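Pbp related beta-lactamase (Pyrococcus abyssi, PDB 2QMI) probably acts as a serine peptidase of the penicillin-binding protein and beta-lactamase family, assembled as a self-compartmentalizing octamer. Local coordinates at residues 293-298 with 351-356; 319-324 with 344-349; 248-253 with 262-267; 401-406 with 426-431. All blocks are in the same frame, centred on the assembly; numbering follows the deposited sequence.

Contact 1 (293-298 with 351-356); sequences NFLGEK and EKELPF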
# COMPACT_ATOMS: atom_id res chain seq x y z
N ASN A 293 -38.50 -37.75 -10.31
CA ASN A 293 -39.15 -36.85 -11.27
C ASN A 293 -38.17 -36.15 -12.21
O ASN A 293 -38.18 -34.92 -12.32
CB ASN A 293 -39.97 -35.81 -10.50
CG ASN A 293 -40.99 -36.44 -9.57
OD1 ASN A 293 -41.14 -36.02 -8.42
ND2 ASN A 293 -41.70 -37.45 -10.07
N PHE A 294 -37.33 -36.92 -12.89
CA PHE A 294 -36.35 -36.34 -13.80
C PHE A 294 -36.83 -36.41 -15.25
O PHE A 294 -36.52 -37.37 -15.96
CB PHE A 294 -35.01 -37.07 -13.69
CG PHE A 294 -33.95 -36.55 -14.62
CD1 PHE A 294 -33.35 -35.32 -14.39
CD2 PHE A 294 -33.57 -37.29 -15.73
CE1 PHE A 294 -32.38 -34.82 -15.26
CE2 PHE A 294 -32.60 -36.80 -16.61
CZ PHE A 294 -32.01 -35.56 -16.37
N LEU A 295 -37.56 -35.39 -15.69
CA LEU A 295 -38.07 -35.36 -17.06
C LEU A 295 -38.89 -36.60 -17.35
O LEU A 295 -38.72 -37.26 -18.38
CB LEU A 295 -36.91 -35.26 -18.06
CG LEU A 295 -36.16 -33.92 -18.13
CD1 LEU A 295 -35.55 -33.61 -16.77
CD2 LEU A 295 -35.07 -33.96 -19.20
N GLY A 296 -39.80 -36.93 -16.43
CA GLY A 296 -40.65 -38.09 -16.59
C GLY A 296 -39.95 -39.44 -16.46
O GLY A 296 -40.50 -40.46 -16.86
N GLU A 297 -38.74 -39.45 -15.91
CA GLU A 297 -37.99 -40.69 -15.73
C GLU A 297 -37.43 -40.81 -14.31
O GLU A 297 -37.39 -39.83 -13.56
CB GLU A 297 -36.81 -40.74 -16.71
CG GLU A 297 -37.17 -40.57 -18.17
CD GLU A 297 -38.04 -41.71 -18.70
OE1 GLU A 297 -37.92 -42.85 -18.19
OE2 GLU A 297 -38.83 -41.45 -19.63
N LYS A 298 -37.02 -42.02 -13.94
CA LYS A 298 -36.42 -42.25 -12.63
C LYS A 298 -34.91 -42.25 -12.85
O LYS A 298 -34.37 -43.13 -13.53
CB LYS A 298 -36.84 -43.60 -12.04
CG LYS A 298 -36.36 -43.78 -10.60
CD LYS A 298 -36.43 -45.22 -10.12
CE LYS A 298 -35.99 -45.33 -8.67
NZ LYS A 298 -35.93 -46.74 -8.18
N GLU A 351 -32.10 -26.91 -22.86
CA GLU A 351 -32.16 -25.46 -22.75
C GLU A 351 -33.49 -24.96 -22.17
O GLU A 351 -33.60 -23.80 -21.78
CB GLU A 351 -31.94 -24.83 -24.13
CG GLU A 351 -30.62 -25.20 -24.82
CD GLU A 351 -29.41 -24.52 -24.19
OE1 GLU A 351 -29.51 -23.32 -23.86
OE2 GLU A 351 -28.35 -25.17 -24.04
N LYS A 352 -34.49 -25.84 -22.08
CA LYS A 352 -35.80 -25.45 -21.55
C LYS A 352 -36.32 -26.32 -20.41
O LYS A 352 -37.15 -25.86 -19.62
CB LYS A 352 -36.84 -25.44 -22.68
CG LYS A 352 -36.60 -24.41 -23.78
CD LYS A 352 -37.79 -24.33 -24.75
CE LYS A 352 -37.61 -23.19 -25.77
NZ LYS A 352 -38.83 -22.98 -26.62
N GLU A 353 -35.84 -27.56 -20.34
CA GLU A 353 -36.29 -28.51 -19.31
C GLU A 353 -35.42 -28.58 -18.06
O GLU A 353 -35.87 -29.07 -17.02
CB GLU A 353 -36.41 -29.92 -19.92
CG GLU A 353 -37.37 -30.02 -21.11
CD GLU A 353 -38.75 -30.50 -20.73
OE1 GLU A 353 -38.89 -31.69 -20.37
OE2 GLU A 353 -39.71 -29.69 -20.78
N LEU A 354 -34.17 -28.13 -18.15
CA LEU A 354 -33.27 -28.16 -17.00
C LEU A 354 -33.17 -26.77 -16.37
O LEU A 354 -32.55 -25.87 -16.92
CB LEU A 354 -31.88 -28.63 -17.43
CG LEU A 354 -31.79 -30.05 -18.01
CD1 LEU A 354 -30.37 -30.30 -18.47
CD2 LEU A 354 -32.23 -31.09 -16.96
N PRO A 355 -33.79 -26.59 -15.20
CA PRO A 355 -33.79 -25.31 -14.48
C PRO A 355 -32.44 -24.62 -14.34
O PRO A 355 -32.33 -23.42 -14.60
CB PRO A 355 -34.43 -25.66 -13.13
CG PRO A 355 -34.19 -27.15 -12.99
CD PRO A 355 -34.41 -27.65 -14.39
N PHE A 356 -31.40 -25.36 -13.95
CA PHE A 356 -30.09 -24.75 -13.78
C PHE A 356 -29.52 -24.18 -15.07
O PHE A 356 -28.55 -23.42 -15.03
CB PHE A 356 -29.08 -25.73 -13.16
CG PHE A 356 -29.12 -27.13 -13.73
CD1 PHE A 356 -29.81 -28.15 -13.08
CD2 PHE A 356 -28.44 -27.44 -14.91
CE1 PHE A 356 -29.81 -29.45 -13.58
CE2 PHE A 356 -28.43 -28.74 -15.41
CZ PHE A 356 -29.11 -29.75 -14.75
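Leu354 reaches across to Phe294 and Leu295 with a single methyl, forming a small apolar cluster within the 142 Å² buried between 293-298 and 351-356. Leu354 CD2 lies 4.1 Å from Phe294 CE1, approaching the ring obliquely. The same methyl lies 4.2 Å from Leu295 CD1, where the two leucine side chains meet at about a right angle. Within the first segment, Leu295 CD1 sits 3.6 Å above the plane of the Phe294 ring, displaced toward its rim. On the second, Leu354 CB lies over one face of the Phe356 ring in a similar offset position. Phe294 gets to the interface because its CG is anti to the backbone N (chi1 179°); its ring also meets Phe279 edge-to-face and packs on Met339 and Leu342 of helix 334-345.

Leu295 also shares its surface with Glu353: its CG passes 4.2 Å from Glu353 OE1, and no hydrogen bond crosses the interface.

Backbone bonds shape the first segment. Phe294 N donates to Glu297 O at 3.0 Å, and Glu297 N returns a bond to Phe294 O at 3.0 Å. With Leu295 and Gly296 both at positive phi, this is a two-residue hairpin with a type I' turn, and Leu295 stands at its tip. Leu354 occupies the break between helices 350-353 and 355-364, while Phe356 stacks on Tyr336 and touches Asn420 of a second subunit.

Mainly apolar packing thus joins a hairpin of the lactamase-like domain to the short helices that lead toward the barrel, with the acidic side chain left at the exposed margin.

Contact 2 (319-324 with 344-349); sequences KKIGVA and LLLGKN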
# COMPACT_ATOMS: atom_id res chain seq x y z
N LYS A 319 -34.81 -46.58 -19.51
CA LYS A 319 -34.45 -46.27 -20.90
C LYS A 319 -33.09 -46.84 -21.27
O LYS A 319 -32.61 -46.65 -22.39
CB LYS A 319 -34.45 -44.76 -21.11
CG LYS A 319 -35.83 -44.11 -21.08
CD LYS A 319 -36.67 -44.53 -22.29
CE LYS A 319 -38.07 -43.92 -22.26
NZ LYS A 319 -38.88 -44.43 -21.09
N LYS A 320 -32.46 -47.52 -20.31
CA LYS A 320 -31.15 -48.12 -20.51
C LYS A 320 -30.07 -47.15 -20.98
O LYS A 320 -29.26 -47.48 -21.85
CB LYS A 320 -31.25 -49.31 -21.46
CG LYS A 320 -31.82 -50.54 -20.78
CD LYS A 320 -31.85 -51.74 -21.71
CE LYS A 320 -32.83 -51.50 -22.87
NZ LYS A 320 -32.88 -52.69 -23.77
N ILE A 321 -30.05 -45.97 -20.39
CA ILE A 321 -29.05 -44.97 -20.74
C ILE A 321 -28.26 -44.57 -19.49
O ILE A 321 -28.72 -44.76 -18.37
CB ILE A 321 -29.73 -43.72 -21.37
CG1 ILE A 321 -30.95 -43.31 -20.53
CG2 ILE A 321 -30.15 -44.02 -22.82
CD1 ILE A 321 -31.65 -42.05 -21.01
N GLY A 322 -27.06 -44.04 -19.70
CA GLY A 322 -26.23 -43.64 -18.57
C GLY A 322 -25.13 -42.71 -19.03
O GLY A 322 -24.72 -42.76 -20.18
N VAL A 323 -24.64 -41.87 -18.12
CA VAL A 323 -23.58 -40.93 -18.46
C VAL A 323 -22.54 -40.75 -17.35
O VAL A 323 -22.88 -40.70 -16.16
CB VAL A 323 -24.16 -39.53 -18.79
CG1 VAL A 323 -23.06 -38.62 -19.34
CG2 VAL A 323 -25.31 -39.66 -19.78
N ALA A 324 -21.28 -40.67 -17.76
CA ALA A 324 -20.19 -40.47 -16.83
C ALA A 324 -19.42 -39.24 -17.29
O ALA A 324 -19.06 -39.13 -18.47
CB ALA A 324 -19.27 -41.68 -16.81
N LEU A 344 -30.83 -34.85 -23.91
CA LEU A 344 -30.75 -35.00 -25.35
C LEU A 344 -31.14 -36.41 -25.76
O LEU A 344 -31.95 -36.62 -26.66
CB LEU A 344 -29.33 -34.69 -25.83
CG LEU A 344 -28.91 -33.23 -25.68
CD1 LEU A 344 -27.44 -33.08 -26.09
CD2 LEU A 344 -29.80 -32.34 -26.54
N LEU A 345 -30.55 -37.39 -25.07
CA LEU A 345 -30.82 -38.80 -25.33
C LEU A 345 -32.29 -39.14 -25.10
O LEU A 345 -32.83 -40.05 -25.74
CB LEU A 345 -29.95 -39.68 -24.42
CG LEU A 345 -28.46 -39.73 -24.73
CD1 LEU A 345 -27.70 -40.32 -23.56
CD2 LEU A 345 -28.24 -40.56 -25.98
N LEU A 346 -32.93 -38.43 -24.18
CA LEU A 346 -34.34 -38.64 -23.87
C LEU A 346 -35.23 -37.82 -24.81
O LEU A 346 -36.45 -37.73 -24.62
CB LEU A 346 -34.64 -38.23 -22.42
CG LEU A 346 -34.17 -39.15 -21.29
CD1 LEU A 346 -34.31 -38.43 -19.95
CD2 LEU A 346 -34.99 -40.43 -21.29
N GLY A 347 -34.61 -37.22 -25.82
CA GLY A 347 -35.36 -36.43 -26.78
C GLY A 347 -35.96 -35.13 -26.26
O GLY A 347 -36.90 -34.61 -26.85
N LYS A 348 -35.42 -34.61 -25.16
CA LYS A 348 -35.93 -33.36 -24.59
C LYS A 348 -34.92 -32.22 -24.75
O LYS A 348 -33.71 -32.46 -24.75
CB LYS A 348 -36.26 -33.54 -23.11
CG LYS A 348 -37.39 -34.50 -22.85
CD LYS A 348 -38.05 -34.21 -21.52
CE LYS A 348 -39.44 -34.82 -21.47
NZ LYS A 348 -39.34 -36.25 -21.83
N ASN A 349 -35.43 -31.00 -24.87
CA ASN A 349 -34.57 -29.83 -25.01
C ASN A 349 -34.06 -29.41 -23.62
O ASN A 349 -34.83 -28.93 -22.78
CB ASN A 349 -35.33 -28.66 -25.64
CG ASN A 349 -34.43 -27.47 -25.93
OD1 ASN A 349 -33.42 -27.25 -25.24
ND2 ASN A 349 -34.79 -26.69 -26.95
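Leu346, which makes the shortest contacts from 344-349, is set by the shortest polar bond here, Gly347 N to Leu344 O at 2.9 Å. Together with the bond from Lys348 N to Ala343 O, and with Gly347 at positive phi as the C-prime residue, it forms a Schellman motif that ends helix 334-345.

The turn leaves Leu346 beside strand 321-327. Ile321 CD1 lies 3.7 Å from Leu346 CD2, the shortest approach of the interface, and 3.9 Å from Leu346 CG. Ile321 places its CG1 branch between backbone N and carbonyl carbon (chi1 46°), the crowded position, and from there CD1 extends to the helix end; it also comes within 4.5 Å of Leu345 CB. Two residues before Ile321, Lys319 CG meets Leu346 CD2 at 3.8 Å, the two chains at about a right angle. The lysine bends at chi2 (-69°), contributing its aliphatic part here while NZ makes a long, weak ion pair with Glu297 OE2.

Lys320 and Ile321 both face Ile316 in a G1 beta bulge, which opens the strand. Leu345, covered slightly more than Leu346, continues the packing onto Ile26 of strand 21-28 and onto Met1.

With no hydrogen bond across and 207 Å² buried, the end of helix 334-345 is held to the central antiparallel sheet by aliphatic groups, including the lysine's methylenes; the Schellman bonds position the leucines, and inter-strand bonds with the bulge position Ile321.

Contact 3 (248-253 with 262-267); sequences LKMYIE and EYIEKM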
# COMPACT_ATOMS: atom_id res chain seq x y z
N LEU A 248 -21.18 -48.58 -14.99
CA LEU A 248 -22.58 -48.22 -15.15
C LEU A 248 -23.33 -49.35 -15.85
O LEU A 248 -24.46 -49.67 -15.50
CB LEU A 248 -22.70 -46.92 -15.96
CG LEU A 248 -22.47 -45.65 -15.14
CD1 LEU A 248 -22.22 -44.44 -16.05
CD2 LEU A 248 -23.68 -45.42 -14.27
N LYS A 249 -22.67 -49.97 -16.83
CA LYS A 249 -23.24 -51.08 -17.60
C LYS A 249 -23.82 -52.16 -16.68
O LYS A 249 -24.90 -52.69 -16.94
CB LYS A 249 -22.14 -51.68 -18.50
CG LYS A 249 -22.58 -52.82 -19.41
CD LYS A 249 -21.41 -53.26 -20.32
CE LYS A 249 -21.80 -54.40 -21.27
NZ LYS A 249 -22.99 -54.07 -22.13
N MET A 250 -23.11 -52.45 -15.61
CA MET A 250 -23.56 -53.46 -14.66
C MET A 250 -24.93 -53.11 -14.07
O MET A 250 -25.84 -53.95 -14.06
CB MET A 250 -22.55 -53.61 -13.52
CG MET A 250 -22.85 -54.78 -12.61
SD MET A 250 -22.30 -54.52 -10.92
CE MET A 250 -23.59 -53.42 -10.34
N TYR A 251 -25.07 -51.89 -13.57
CA TYR A 251 -26.34 -51.47 -12.98
C TYR A 251 -27.46 -51.46 -14.02
O TYR A 251 -28.54 -52.00 -13.79
CB TYR A 251 -26.20 -50.07 -12.35
CG TYR A 251 -25.30 -50.02 -11.13
CD1 TYR A 251 -25.72 -50.51 -9.90
CD2 TYR A 251 -24.01 -49.48 -11.22
CE1 TYR A 251 -24.88 -50.47 -8.78
CE2 TYR A 251 -23.16 -49.44 -10.11
CZ TYR A 251 -23.60 -49.94 -8.90
OH TYR A 251 -22.74 -49.93 -7.82
N ILE A 252 -27.20 -50.85 -15.17
CA ILE A 252 -28.21 -50.77 -16.22
C ILE A 252 -28.76 -52.15 -16.62
O ILE A 252 -29.97 -52.40 -16.50
CB ILE A 252 -27.64 -50.09 -17.49
CG1 ILE A 252 -27.30 -48.63 -17.20
CG2 ILE A 252 -28.64 -50.20 -18.64
CD1 ILE A 252 -26.43 -47.99 -18.26
N GLU A 253 -27.88 -53.02 -17.08
CA GLU A 253 -28.27 -54.36 -17.52
C GLU A 253 -28.52 -55.29 -16.34
O GLU A 253 -28.69 -56.50 -16.50
CB GLU A 253 -27.17 -54.95 -18.41
CG GLU A 253 -26.69 -53.99 -19.50
CD GLU A 253 -25.59 -54.59 -20.36
OE1 GLU A 253 -24.62 -55.14 -19.79
OE2 GLU A 253 -25.70 -54.50 -21.60
N GLU A 262 -31.71 -58.46 -6.93
CA GLU A 262 -32.51 -58.05 -5.78
C GLU A 262 -31.72 -57.02 -4.97
O GLU A 262 -32.31 -56.14 -4.34
CB GLU A 262 -32.85 -59.25 -4.90
CG GLU A 262 -33.84 -60.25 -5.50
CD GLU A 262 -33.43 -60.77 -6.88
OE1 GLU A 262 -32.24 -61.10 -7.08
OE2 GLU A 262 -34.32 -60.84 -7.76
N TYR A 263 -30.40 -57.13 -4.99
CA TYR A 263 -29.56 -56.20 -4.24
C TYR A 263 -29.39 -54.87 -4.96
O TYR A 263 -29.45 -53.80 -4.33
CB TYR A 263 -28.21 -56.84 -3.94
CG TYR A 263 -28.35 -57.87 -2.85
CD1 TYR A 263 -28.38 -57.49 -1.51
CD2 TYR A 263 -28.58 -59.22 -3.15
CE1 TYR A 263 -28.66 -58.40 -0.50
CE2 TYR A 263 -28.86 -60.15 -2.15
CZ TYR A 263 -28.90 -59.73 -0.82
OH TYR A 263 -29.19 -60.61 0.19
N ILE A 264 -29.20 -54.92 -6.28
CA ILE A 264 -29.06 -53.69 -7.05
C ILE A 264 -30.30 -52.83 -6.82
O ILE A 264 -30.21 -51.60 -6.69
CB ILE A 264 -28.91 -53.99 -8.56
CG1 ILE A 264 -27.61 -54.75 -8.80
CG2 ILE A 264 -28.92 -52.69 -9.35
CD1 ILE A 264 -27.29 -54.99 -10.27
N GLU A 265 -31.45 -53.48 -6.72
CA GLU A 265 -32.70 -52.77 -6.49
C GLU A 265 -32.76 -52.17 -5.09
O GLU A 265 -33.44 -51.17 -4.87
CB GLU A 265 -33.88 -53.71 -6.71
CG GLU A 265 -34.25 -53.83 -8.18
CD GLU A 265 -35.15 -55.00 -8.45
OE1 GLU A 265 -36.11 -55.21 -7.67
OE2 GLU A 265 -34.91 -55.70 -9.47
N LYS A 266 -32.06 -52.79 -4.16
CA LYS A 266 -32.04 -52.27 -2.80
C LYS A 266 -31.29 -50.94 -2.81
O LYS A 266 -31.69 -49.99 -2.14
CB LYS A 266 -31.33 -53.25 -1.85
CG LYS A 266 -32.18 -54.44 -1.41
CD LYS A 266 -31.53 -55.17 -0.23
CE LYS A 266 -32.37 -56.36 0.20
NZ LYS A 266 -32.57 -57.34 -0.91
N MET A 267 -30.21 -50.89 -3.58
CA MET A 267 -29.39 -49.69 -3.68
C MET A 267 -30.10 -48.54 -4.38
O MET A 267 -29.82 -47.37 -4.09
CB MET A 267 -28.09 -50.02 -4.43
CG MET A 267 -27.21 -51.03 -3.71
SD MET A 267 -25.73 -51.49 -4.66
CE MET A 267 -24.83 -49.93 -4.64
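The Tyr251 ring is approached both over a face and at its rim. Its neighbour Met250 places CE 3.5 Å above the ring plane, over the centre, a Met-aromatic contact within helix 241-252. At the edge, in the ring plane, Ile264 CG2 comes from the other helix to 3.9 Å from Tyr251 CD1. Met267 CE arrives obliquely, 3.8 Å from Tyr251 OH. Tyr247 also meets this ring edge-to-face, and its hydroxyl hydrogen-bonds with the hydroxyl of Tyr251, so the polar end of a buried ring is satisfied.

Met250 serves both sides: a bend at chi3 (78°) carries CE over the tyrosine, and there it also meets Ile264 CD1 at 4.0 Å. Ile264 thereby splits its branches, CG2 going to the ring edge and CD1 to the methionine methyl.

The axes of the short helices 248-252 and 262-267 cross at -104° and approach to 11.3 Å, a steep crossing bridged by long side chains. Met267 extends the packing to Ala66 and Met70 of helix 61-74.

All four touching residues are buried and no polar bond crosses, which implies that shape fit between methyl groups and an aromatic ring joins the two helices.

Contact 4 (401-406 with 426-431); sequences IPLFPE and AEFYIK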
# COMPACT_ATOMS: atom_id res chain seq x y z
N ILE A 401 -27.98 -5.01 -1.31
CA ILE A 401 -29.23 -5.72 -1.04
C ILE A 401 -29.26 -7.11 -1.69
O ILE A 401 -28.84 -7.27 -2.84
CB ILE A 401 -30.44 -4.94 -1.62
CG1 ILE A 401 -30.59 -3.60 -0.92
CG2 ILE A 401 -31.72 -5.76 -1.48
CD1 ILE A 401 -31.73 -2.76 -1.46
N PRO A 402 -29.74 -8.13 -0.95
CA PRO A 402 -29.83 -9.50 -1.45
C PRO A 402 -31.21 -9.75 -2.05
O PRO A 402 -32.22 -9.55 -1.36
CB PRO A 402 -29.59 -10.34 -0.21
CG PRO A 402 -30.30 -9.54 0.84
CD PRO A 402 -29.88 -8.11 0.52
N LEU A 403 -31.27 -10.16 -3.31
CA LEU A 403 -32.55 -10.42 -3.97
C LEU A 403 -32.76 -11.89 -4.34
O LEU A 403 -31.90 -12.52 -4.96
CB LEU A 403 -32.68 -9.56 -5.24
CG LEU A 403 -32.64 -8.04 -5.10
CD1 LEU A 403 -32.79 -7.43 -6.48
CD2 LEU A 403 -33.74 -7.55 -4.17
N PHE A 404 -33.92 -12.42 -3.98
CA PHE A 404 -34.26 -13.81 -4.26
C PHE A 404 -35.27 -13.91 -5.39
O PHE A 404 -36.40 -13.43 -5.27
CB PHE A 404 -34.86 -14.47 -3.01
CG PHE A 404 -33.85 -14.80 -1.95
CD1 PHE A 404 -32.65 -14.09 -1.85
CD2 PHE A 404 -34.12 -15.79 -1.01
CE1 PHE A 404 -31.74 -14.37 -0.83
CE2 PHE A 404 -33.22 -16.08 0.00
CZ PHE A 404 -32.02 -15.37 0.10
N PRO A 405 -34.90 -14.55 -6.51
CA PRO A 405 -35.83 -14.68 -7.63
C PRO A 405 -37.03 -15.54 -7.23
O PRO A 405 -36.86 -16.66 -6.76
CB PRO A 405 -34.99 -15.34 -8.71
CG PRO A 405 -33.62 -14.82 -8.43
CD PRO A 405 -33.54 -14.96 -6.93
N GLU A 406 -38.23 -15.00 -7.42
CA GLU A 406 -39.47 -15.70 -7.08
C GLU A 406 -40.18 -16.03 -8.37
O GLU A 406 -41.08 -16.87 -8.39
CB GLU A 406 -40.37 -14.82 -6.22
CG GLU A 406 -41.74 -15.41 -5.88
CD GLU A 406 -42.73 -14.36 -5.39
OE1 GLU A 406 -42.53 -13.81 -4.28
OE2 GLU A 406 -43.72 -14.08 -6.12
N ALA A 426 -38.69 -6.55 -6.39
CA ALA A 426 -37.99 -5.82 -7.44
C ALA A 426 -38.40 -6.51 -8.74
O ALA A 426 -38.74 -7.70 -8.73
CB ALA A 426 -36.48 -5.91 -7.24
N GLU A 427 -38.39 -5.78 -9.85
CA GLU A 427 -38.77 -6.35 -11.14
C GLU A 427 -37.81 -5.92 -12.24
O GLU A 427 -37.49 -4.75 -12.37
CB GLU A 427 -40.19 -5.95 -11.53
CG GLU A 427 -41.29 -6.57 -10.69
CD GLU A 427 -41.77 -5.66 -9.58
OE1 GLU A 427 -42.25 -4.54 -9.87
OE2 GLU A 427 -41.69 -6.07 -8.40
N PHE A 428 -37.36 -6.90 -13.02
CA PHE A 428 -36.45 -6.67 -14.14
C PHE A 428 -37.21 -6.91 -15.44
O PHE A 428 -37.79 -7.98 -15.62
CB PHE A 428 -35.27 -7.64 -14.06
CG PHE A 428 -34.27 -7.31 -12.99
CD1 PHE A 428 -33.30 -6.33 -13.20
CD2 PHE A 428 -34.30 -7.97 -11.76
CE1 PHE A 428 -32.39 -6.01 -12.20
CE2 PHE A 428 -33.39 -7.66 -10.76
CZ PHE A 428 -32.43 -6.68 -10.98
N TYR A 429 -37.24 -5.91 -16.32
CA TYR A 429 -37.92 -6.05 -17.60
C TYR A 429 -36.88 -6.09 -18.73
O TYR A 429 -36.25 -5.07 -19.03
CB TYR A 429 -38.89 -4.89 -17.83
CG TYR A 429 -40.07 -4.83 -16.86
CD1 TYR A 429 -39.93 -4.26 -15.60
CD2 TYR A 429 -41.31 -5.38 -17.21
CE1 TYR A 429 -41.01 -4.22 -14.70
CE2 TYR A 429 -42.39 -5.35 -16.32
CZ TYR A 429 -42.23 -4.77 -15.07
OH TYR A 429 -43.30 -4.73 -14.19
N ILE A 430 -36.69 -7.25 -19.34
CA ILE A 430 -35.70 -7.40 -20.42
C ILE A 430 -36.36 -7.19 -21.78
O ILE A 430 -37.29 -7.91 -22.14
CB ILE A 430 -35.02 -8.80 -20.40
CG1 ILE A 430 -34.28 -9.02 -19.08
CG2 ILE A 430 -34.01 -8.90 -21.56
CD1 ILE A 430 -35.17 -9.44 -17.92
N LYS A 431 -35.87 -6.21 -22.54
CA LYS A 431 -36.44 -5.90 -23.84
C LYS A 431 -35.52 -4.97 -24.66
O LYS A 431 -34.92 -4.04 -24.11
CB LYS A 431 -37.83 -5.27 -23.62
CG LYS A 431 -38.50 -4.55 -24.80
CD LYS A 431 -39.83 -3.93 -24.33
CE LYS A 431 -40.38 -2.85 -25.27
NZ LYS A 431 -40.87 -3.39 -26.57
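Leu403 CD1 makes both contacts of this small interface, lying 4.1 Å from Ala426 CB and 4.3 Å from Phe428 CE2. The second approach is to the edge of the Phe428 ring, near its plane. With CG anti to the carbonyl carbon (chi1 -60°) and chi2 extended, the leucine projects its methyl toward 426-431; Ala426 and Phe428, two residues apart on their strand, both turn their CB atoms back to meet it.

In the next shell, Leu403 packs on Val388 of strand 387-392 and on Cys415 and Thr417 of strand 412-419. Ala426 touches Phe439, and Phe428 touches Leu437, both on strand 434-439. Backbone hydrogen bonds pair Leu403 with Val388 and Ala426 with Cys415. Strand 412-419 runs between the two segments in the sheet, which explains why no hydrogen bond joins them directly; the 7.9 Å between Leu403 CA and Ala426 CA is consistent with next-but-one strands on a strongly curved wall.

Leu403 points inward while its neighbours Pro402 and Phe404 face a second subunit, where Phe404 stacks on its counterpart Phe404. Inward-facing apolar residues on next-but-one strands are what is expected of a closed, eight-stranded antiparallel up-and-down barrel, here the octamerisation domain.

Overall arrangement
Contacts 1 and 2 adjoin, their centres 11 Å apart, with Glu297 CG touching Leu346 CD2 at 3.8 Å. Contact 3 is centred 18 Å from contact 2 and meets it where Ile252 CG2 packs on Lys320 CA at 3.7 Å. Strand 321-327 thus has the end of helix 334-345 on one face and helix 241-252 on the other. Contact 4 stands apart, centred about 24 Å from contact 1 and 44 Å from contact 3, in the barrel reached through the short helices of contact 1. Ser59 and Lys62 resemble the SxxK motif of penicillin-binding proteins; helix 61-74, which carries Lys62 and onto which contact 3 backs, probably borders the active site.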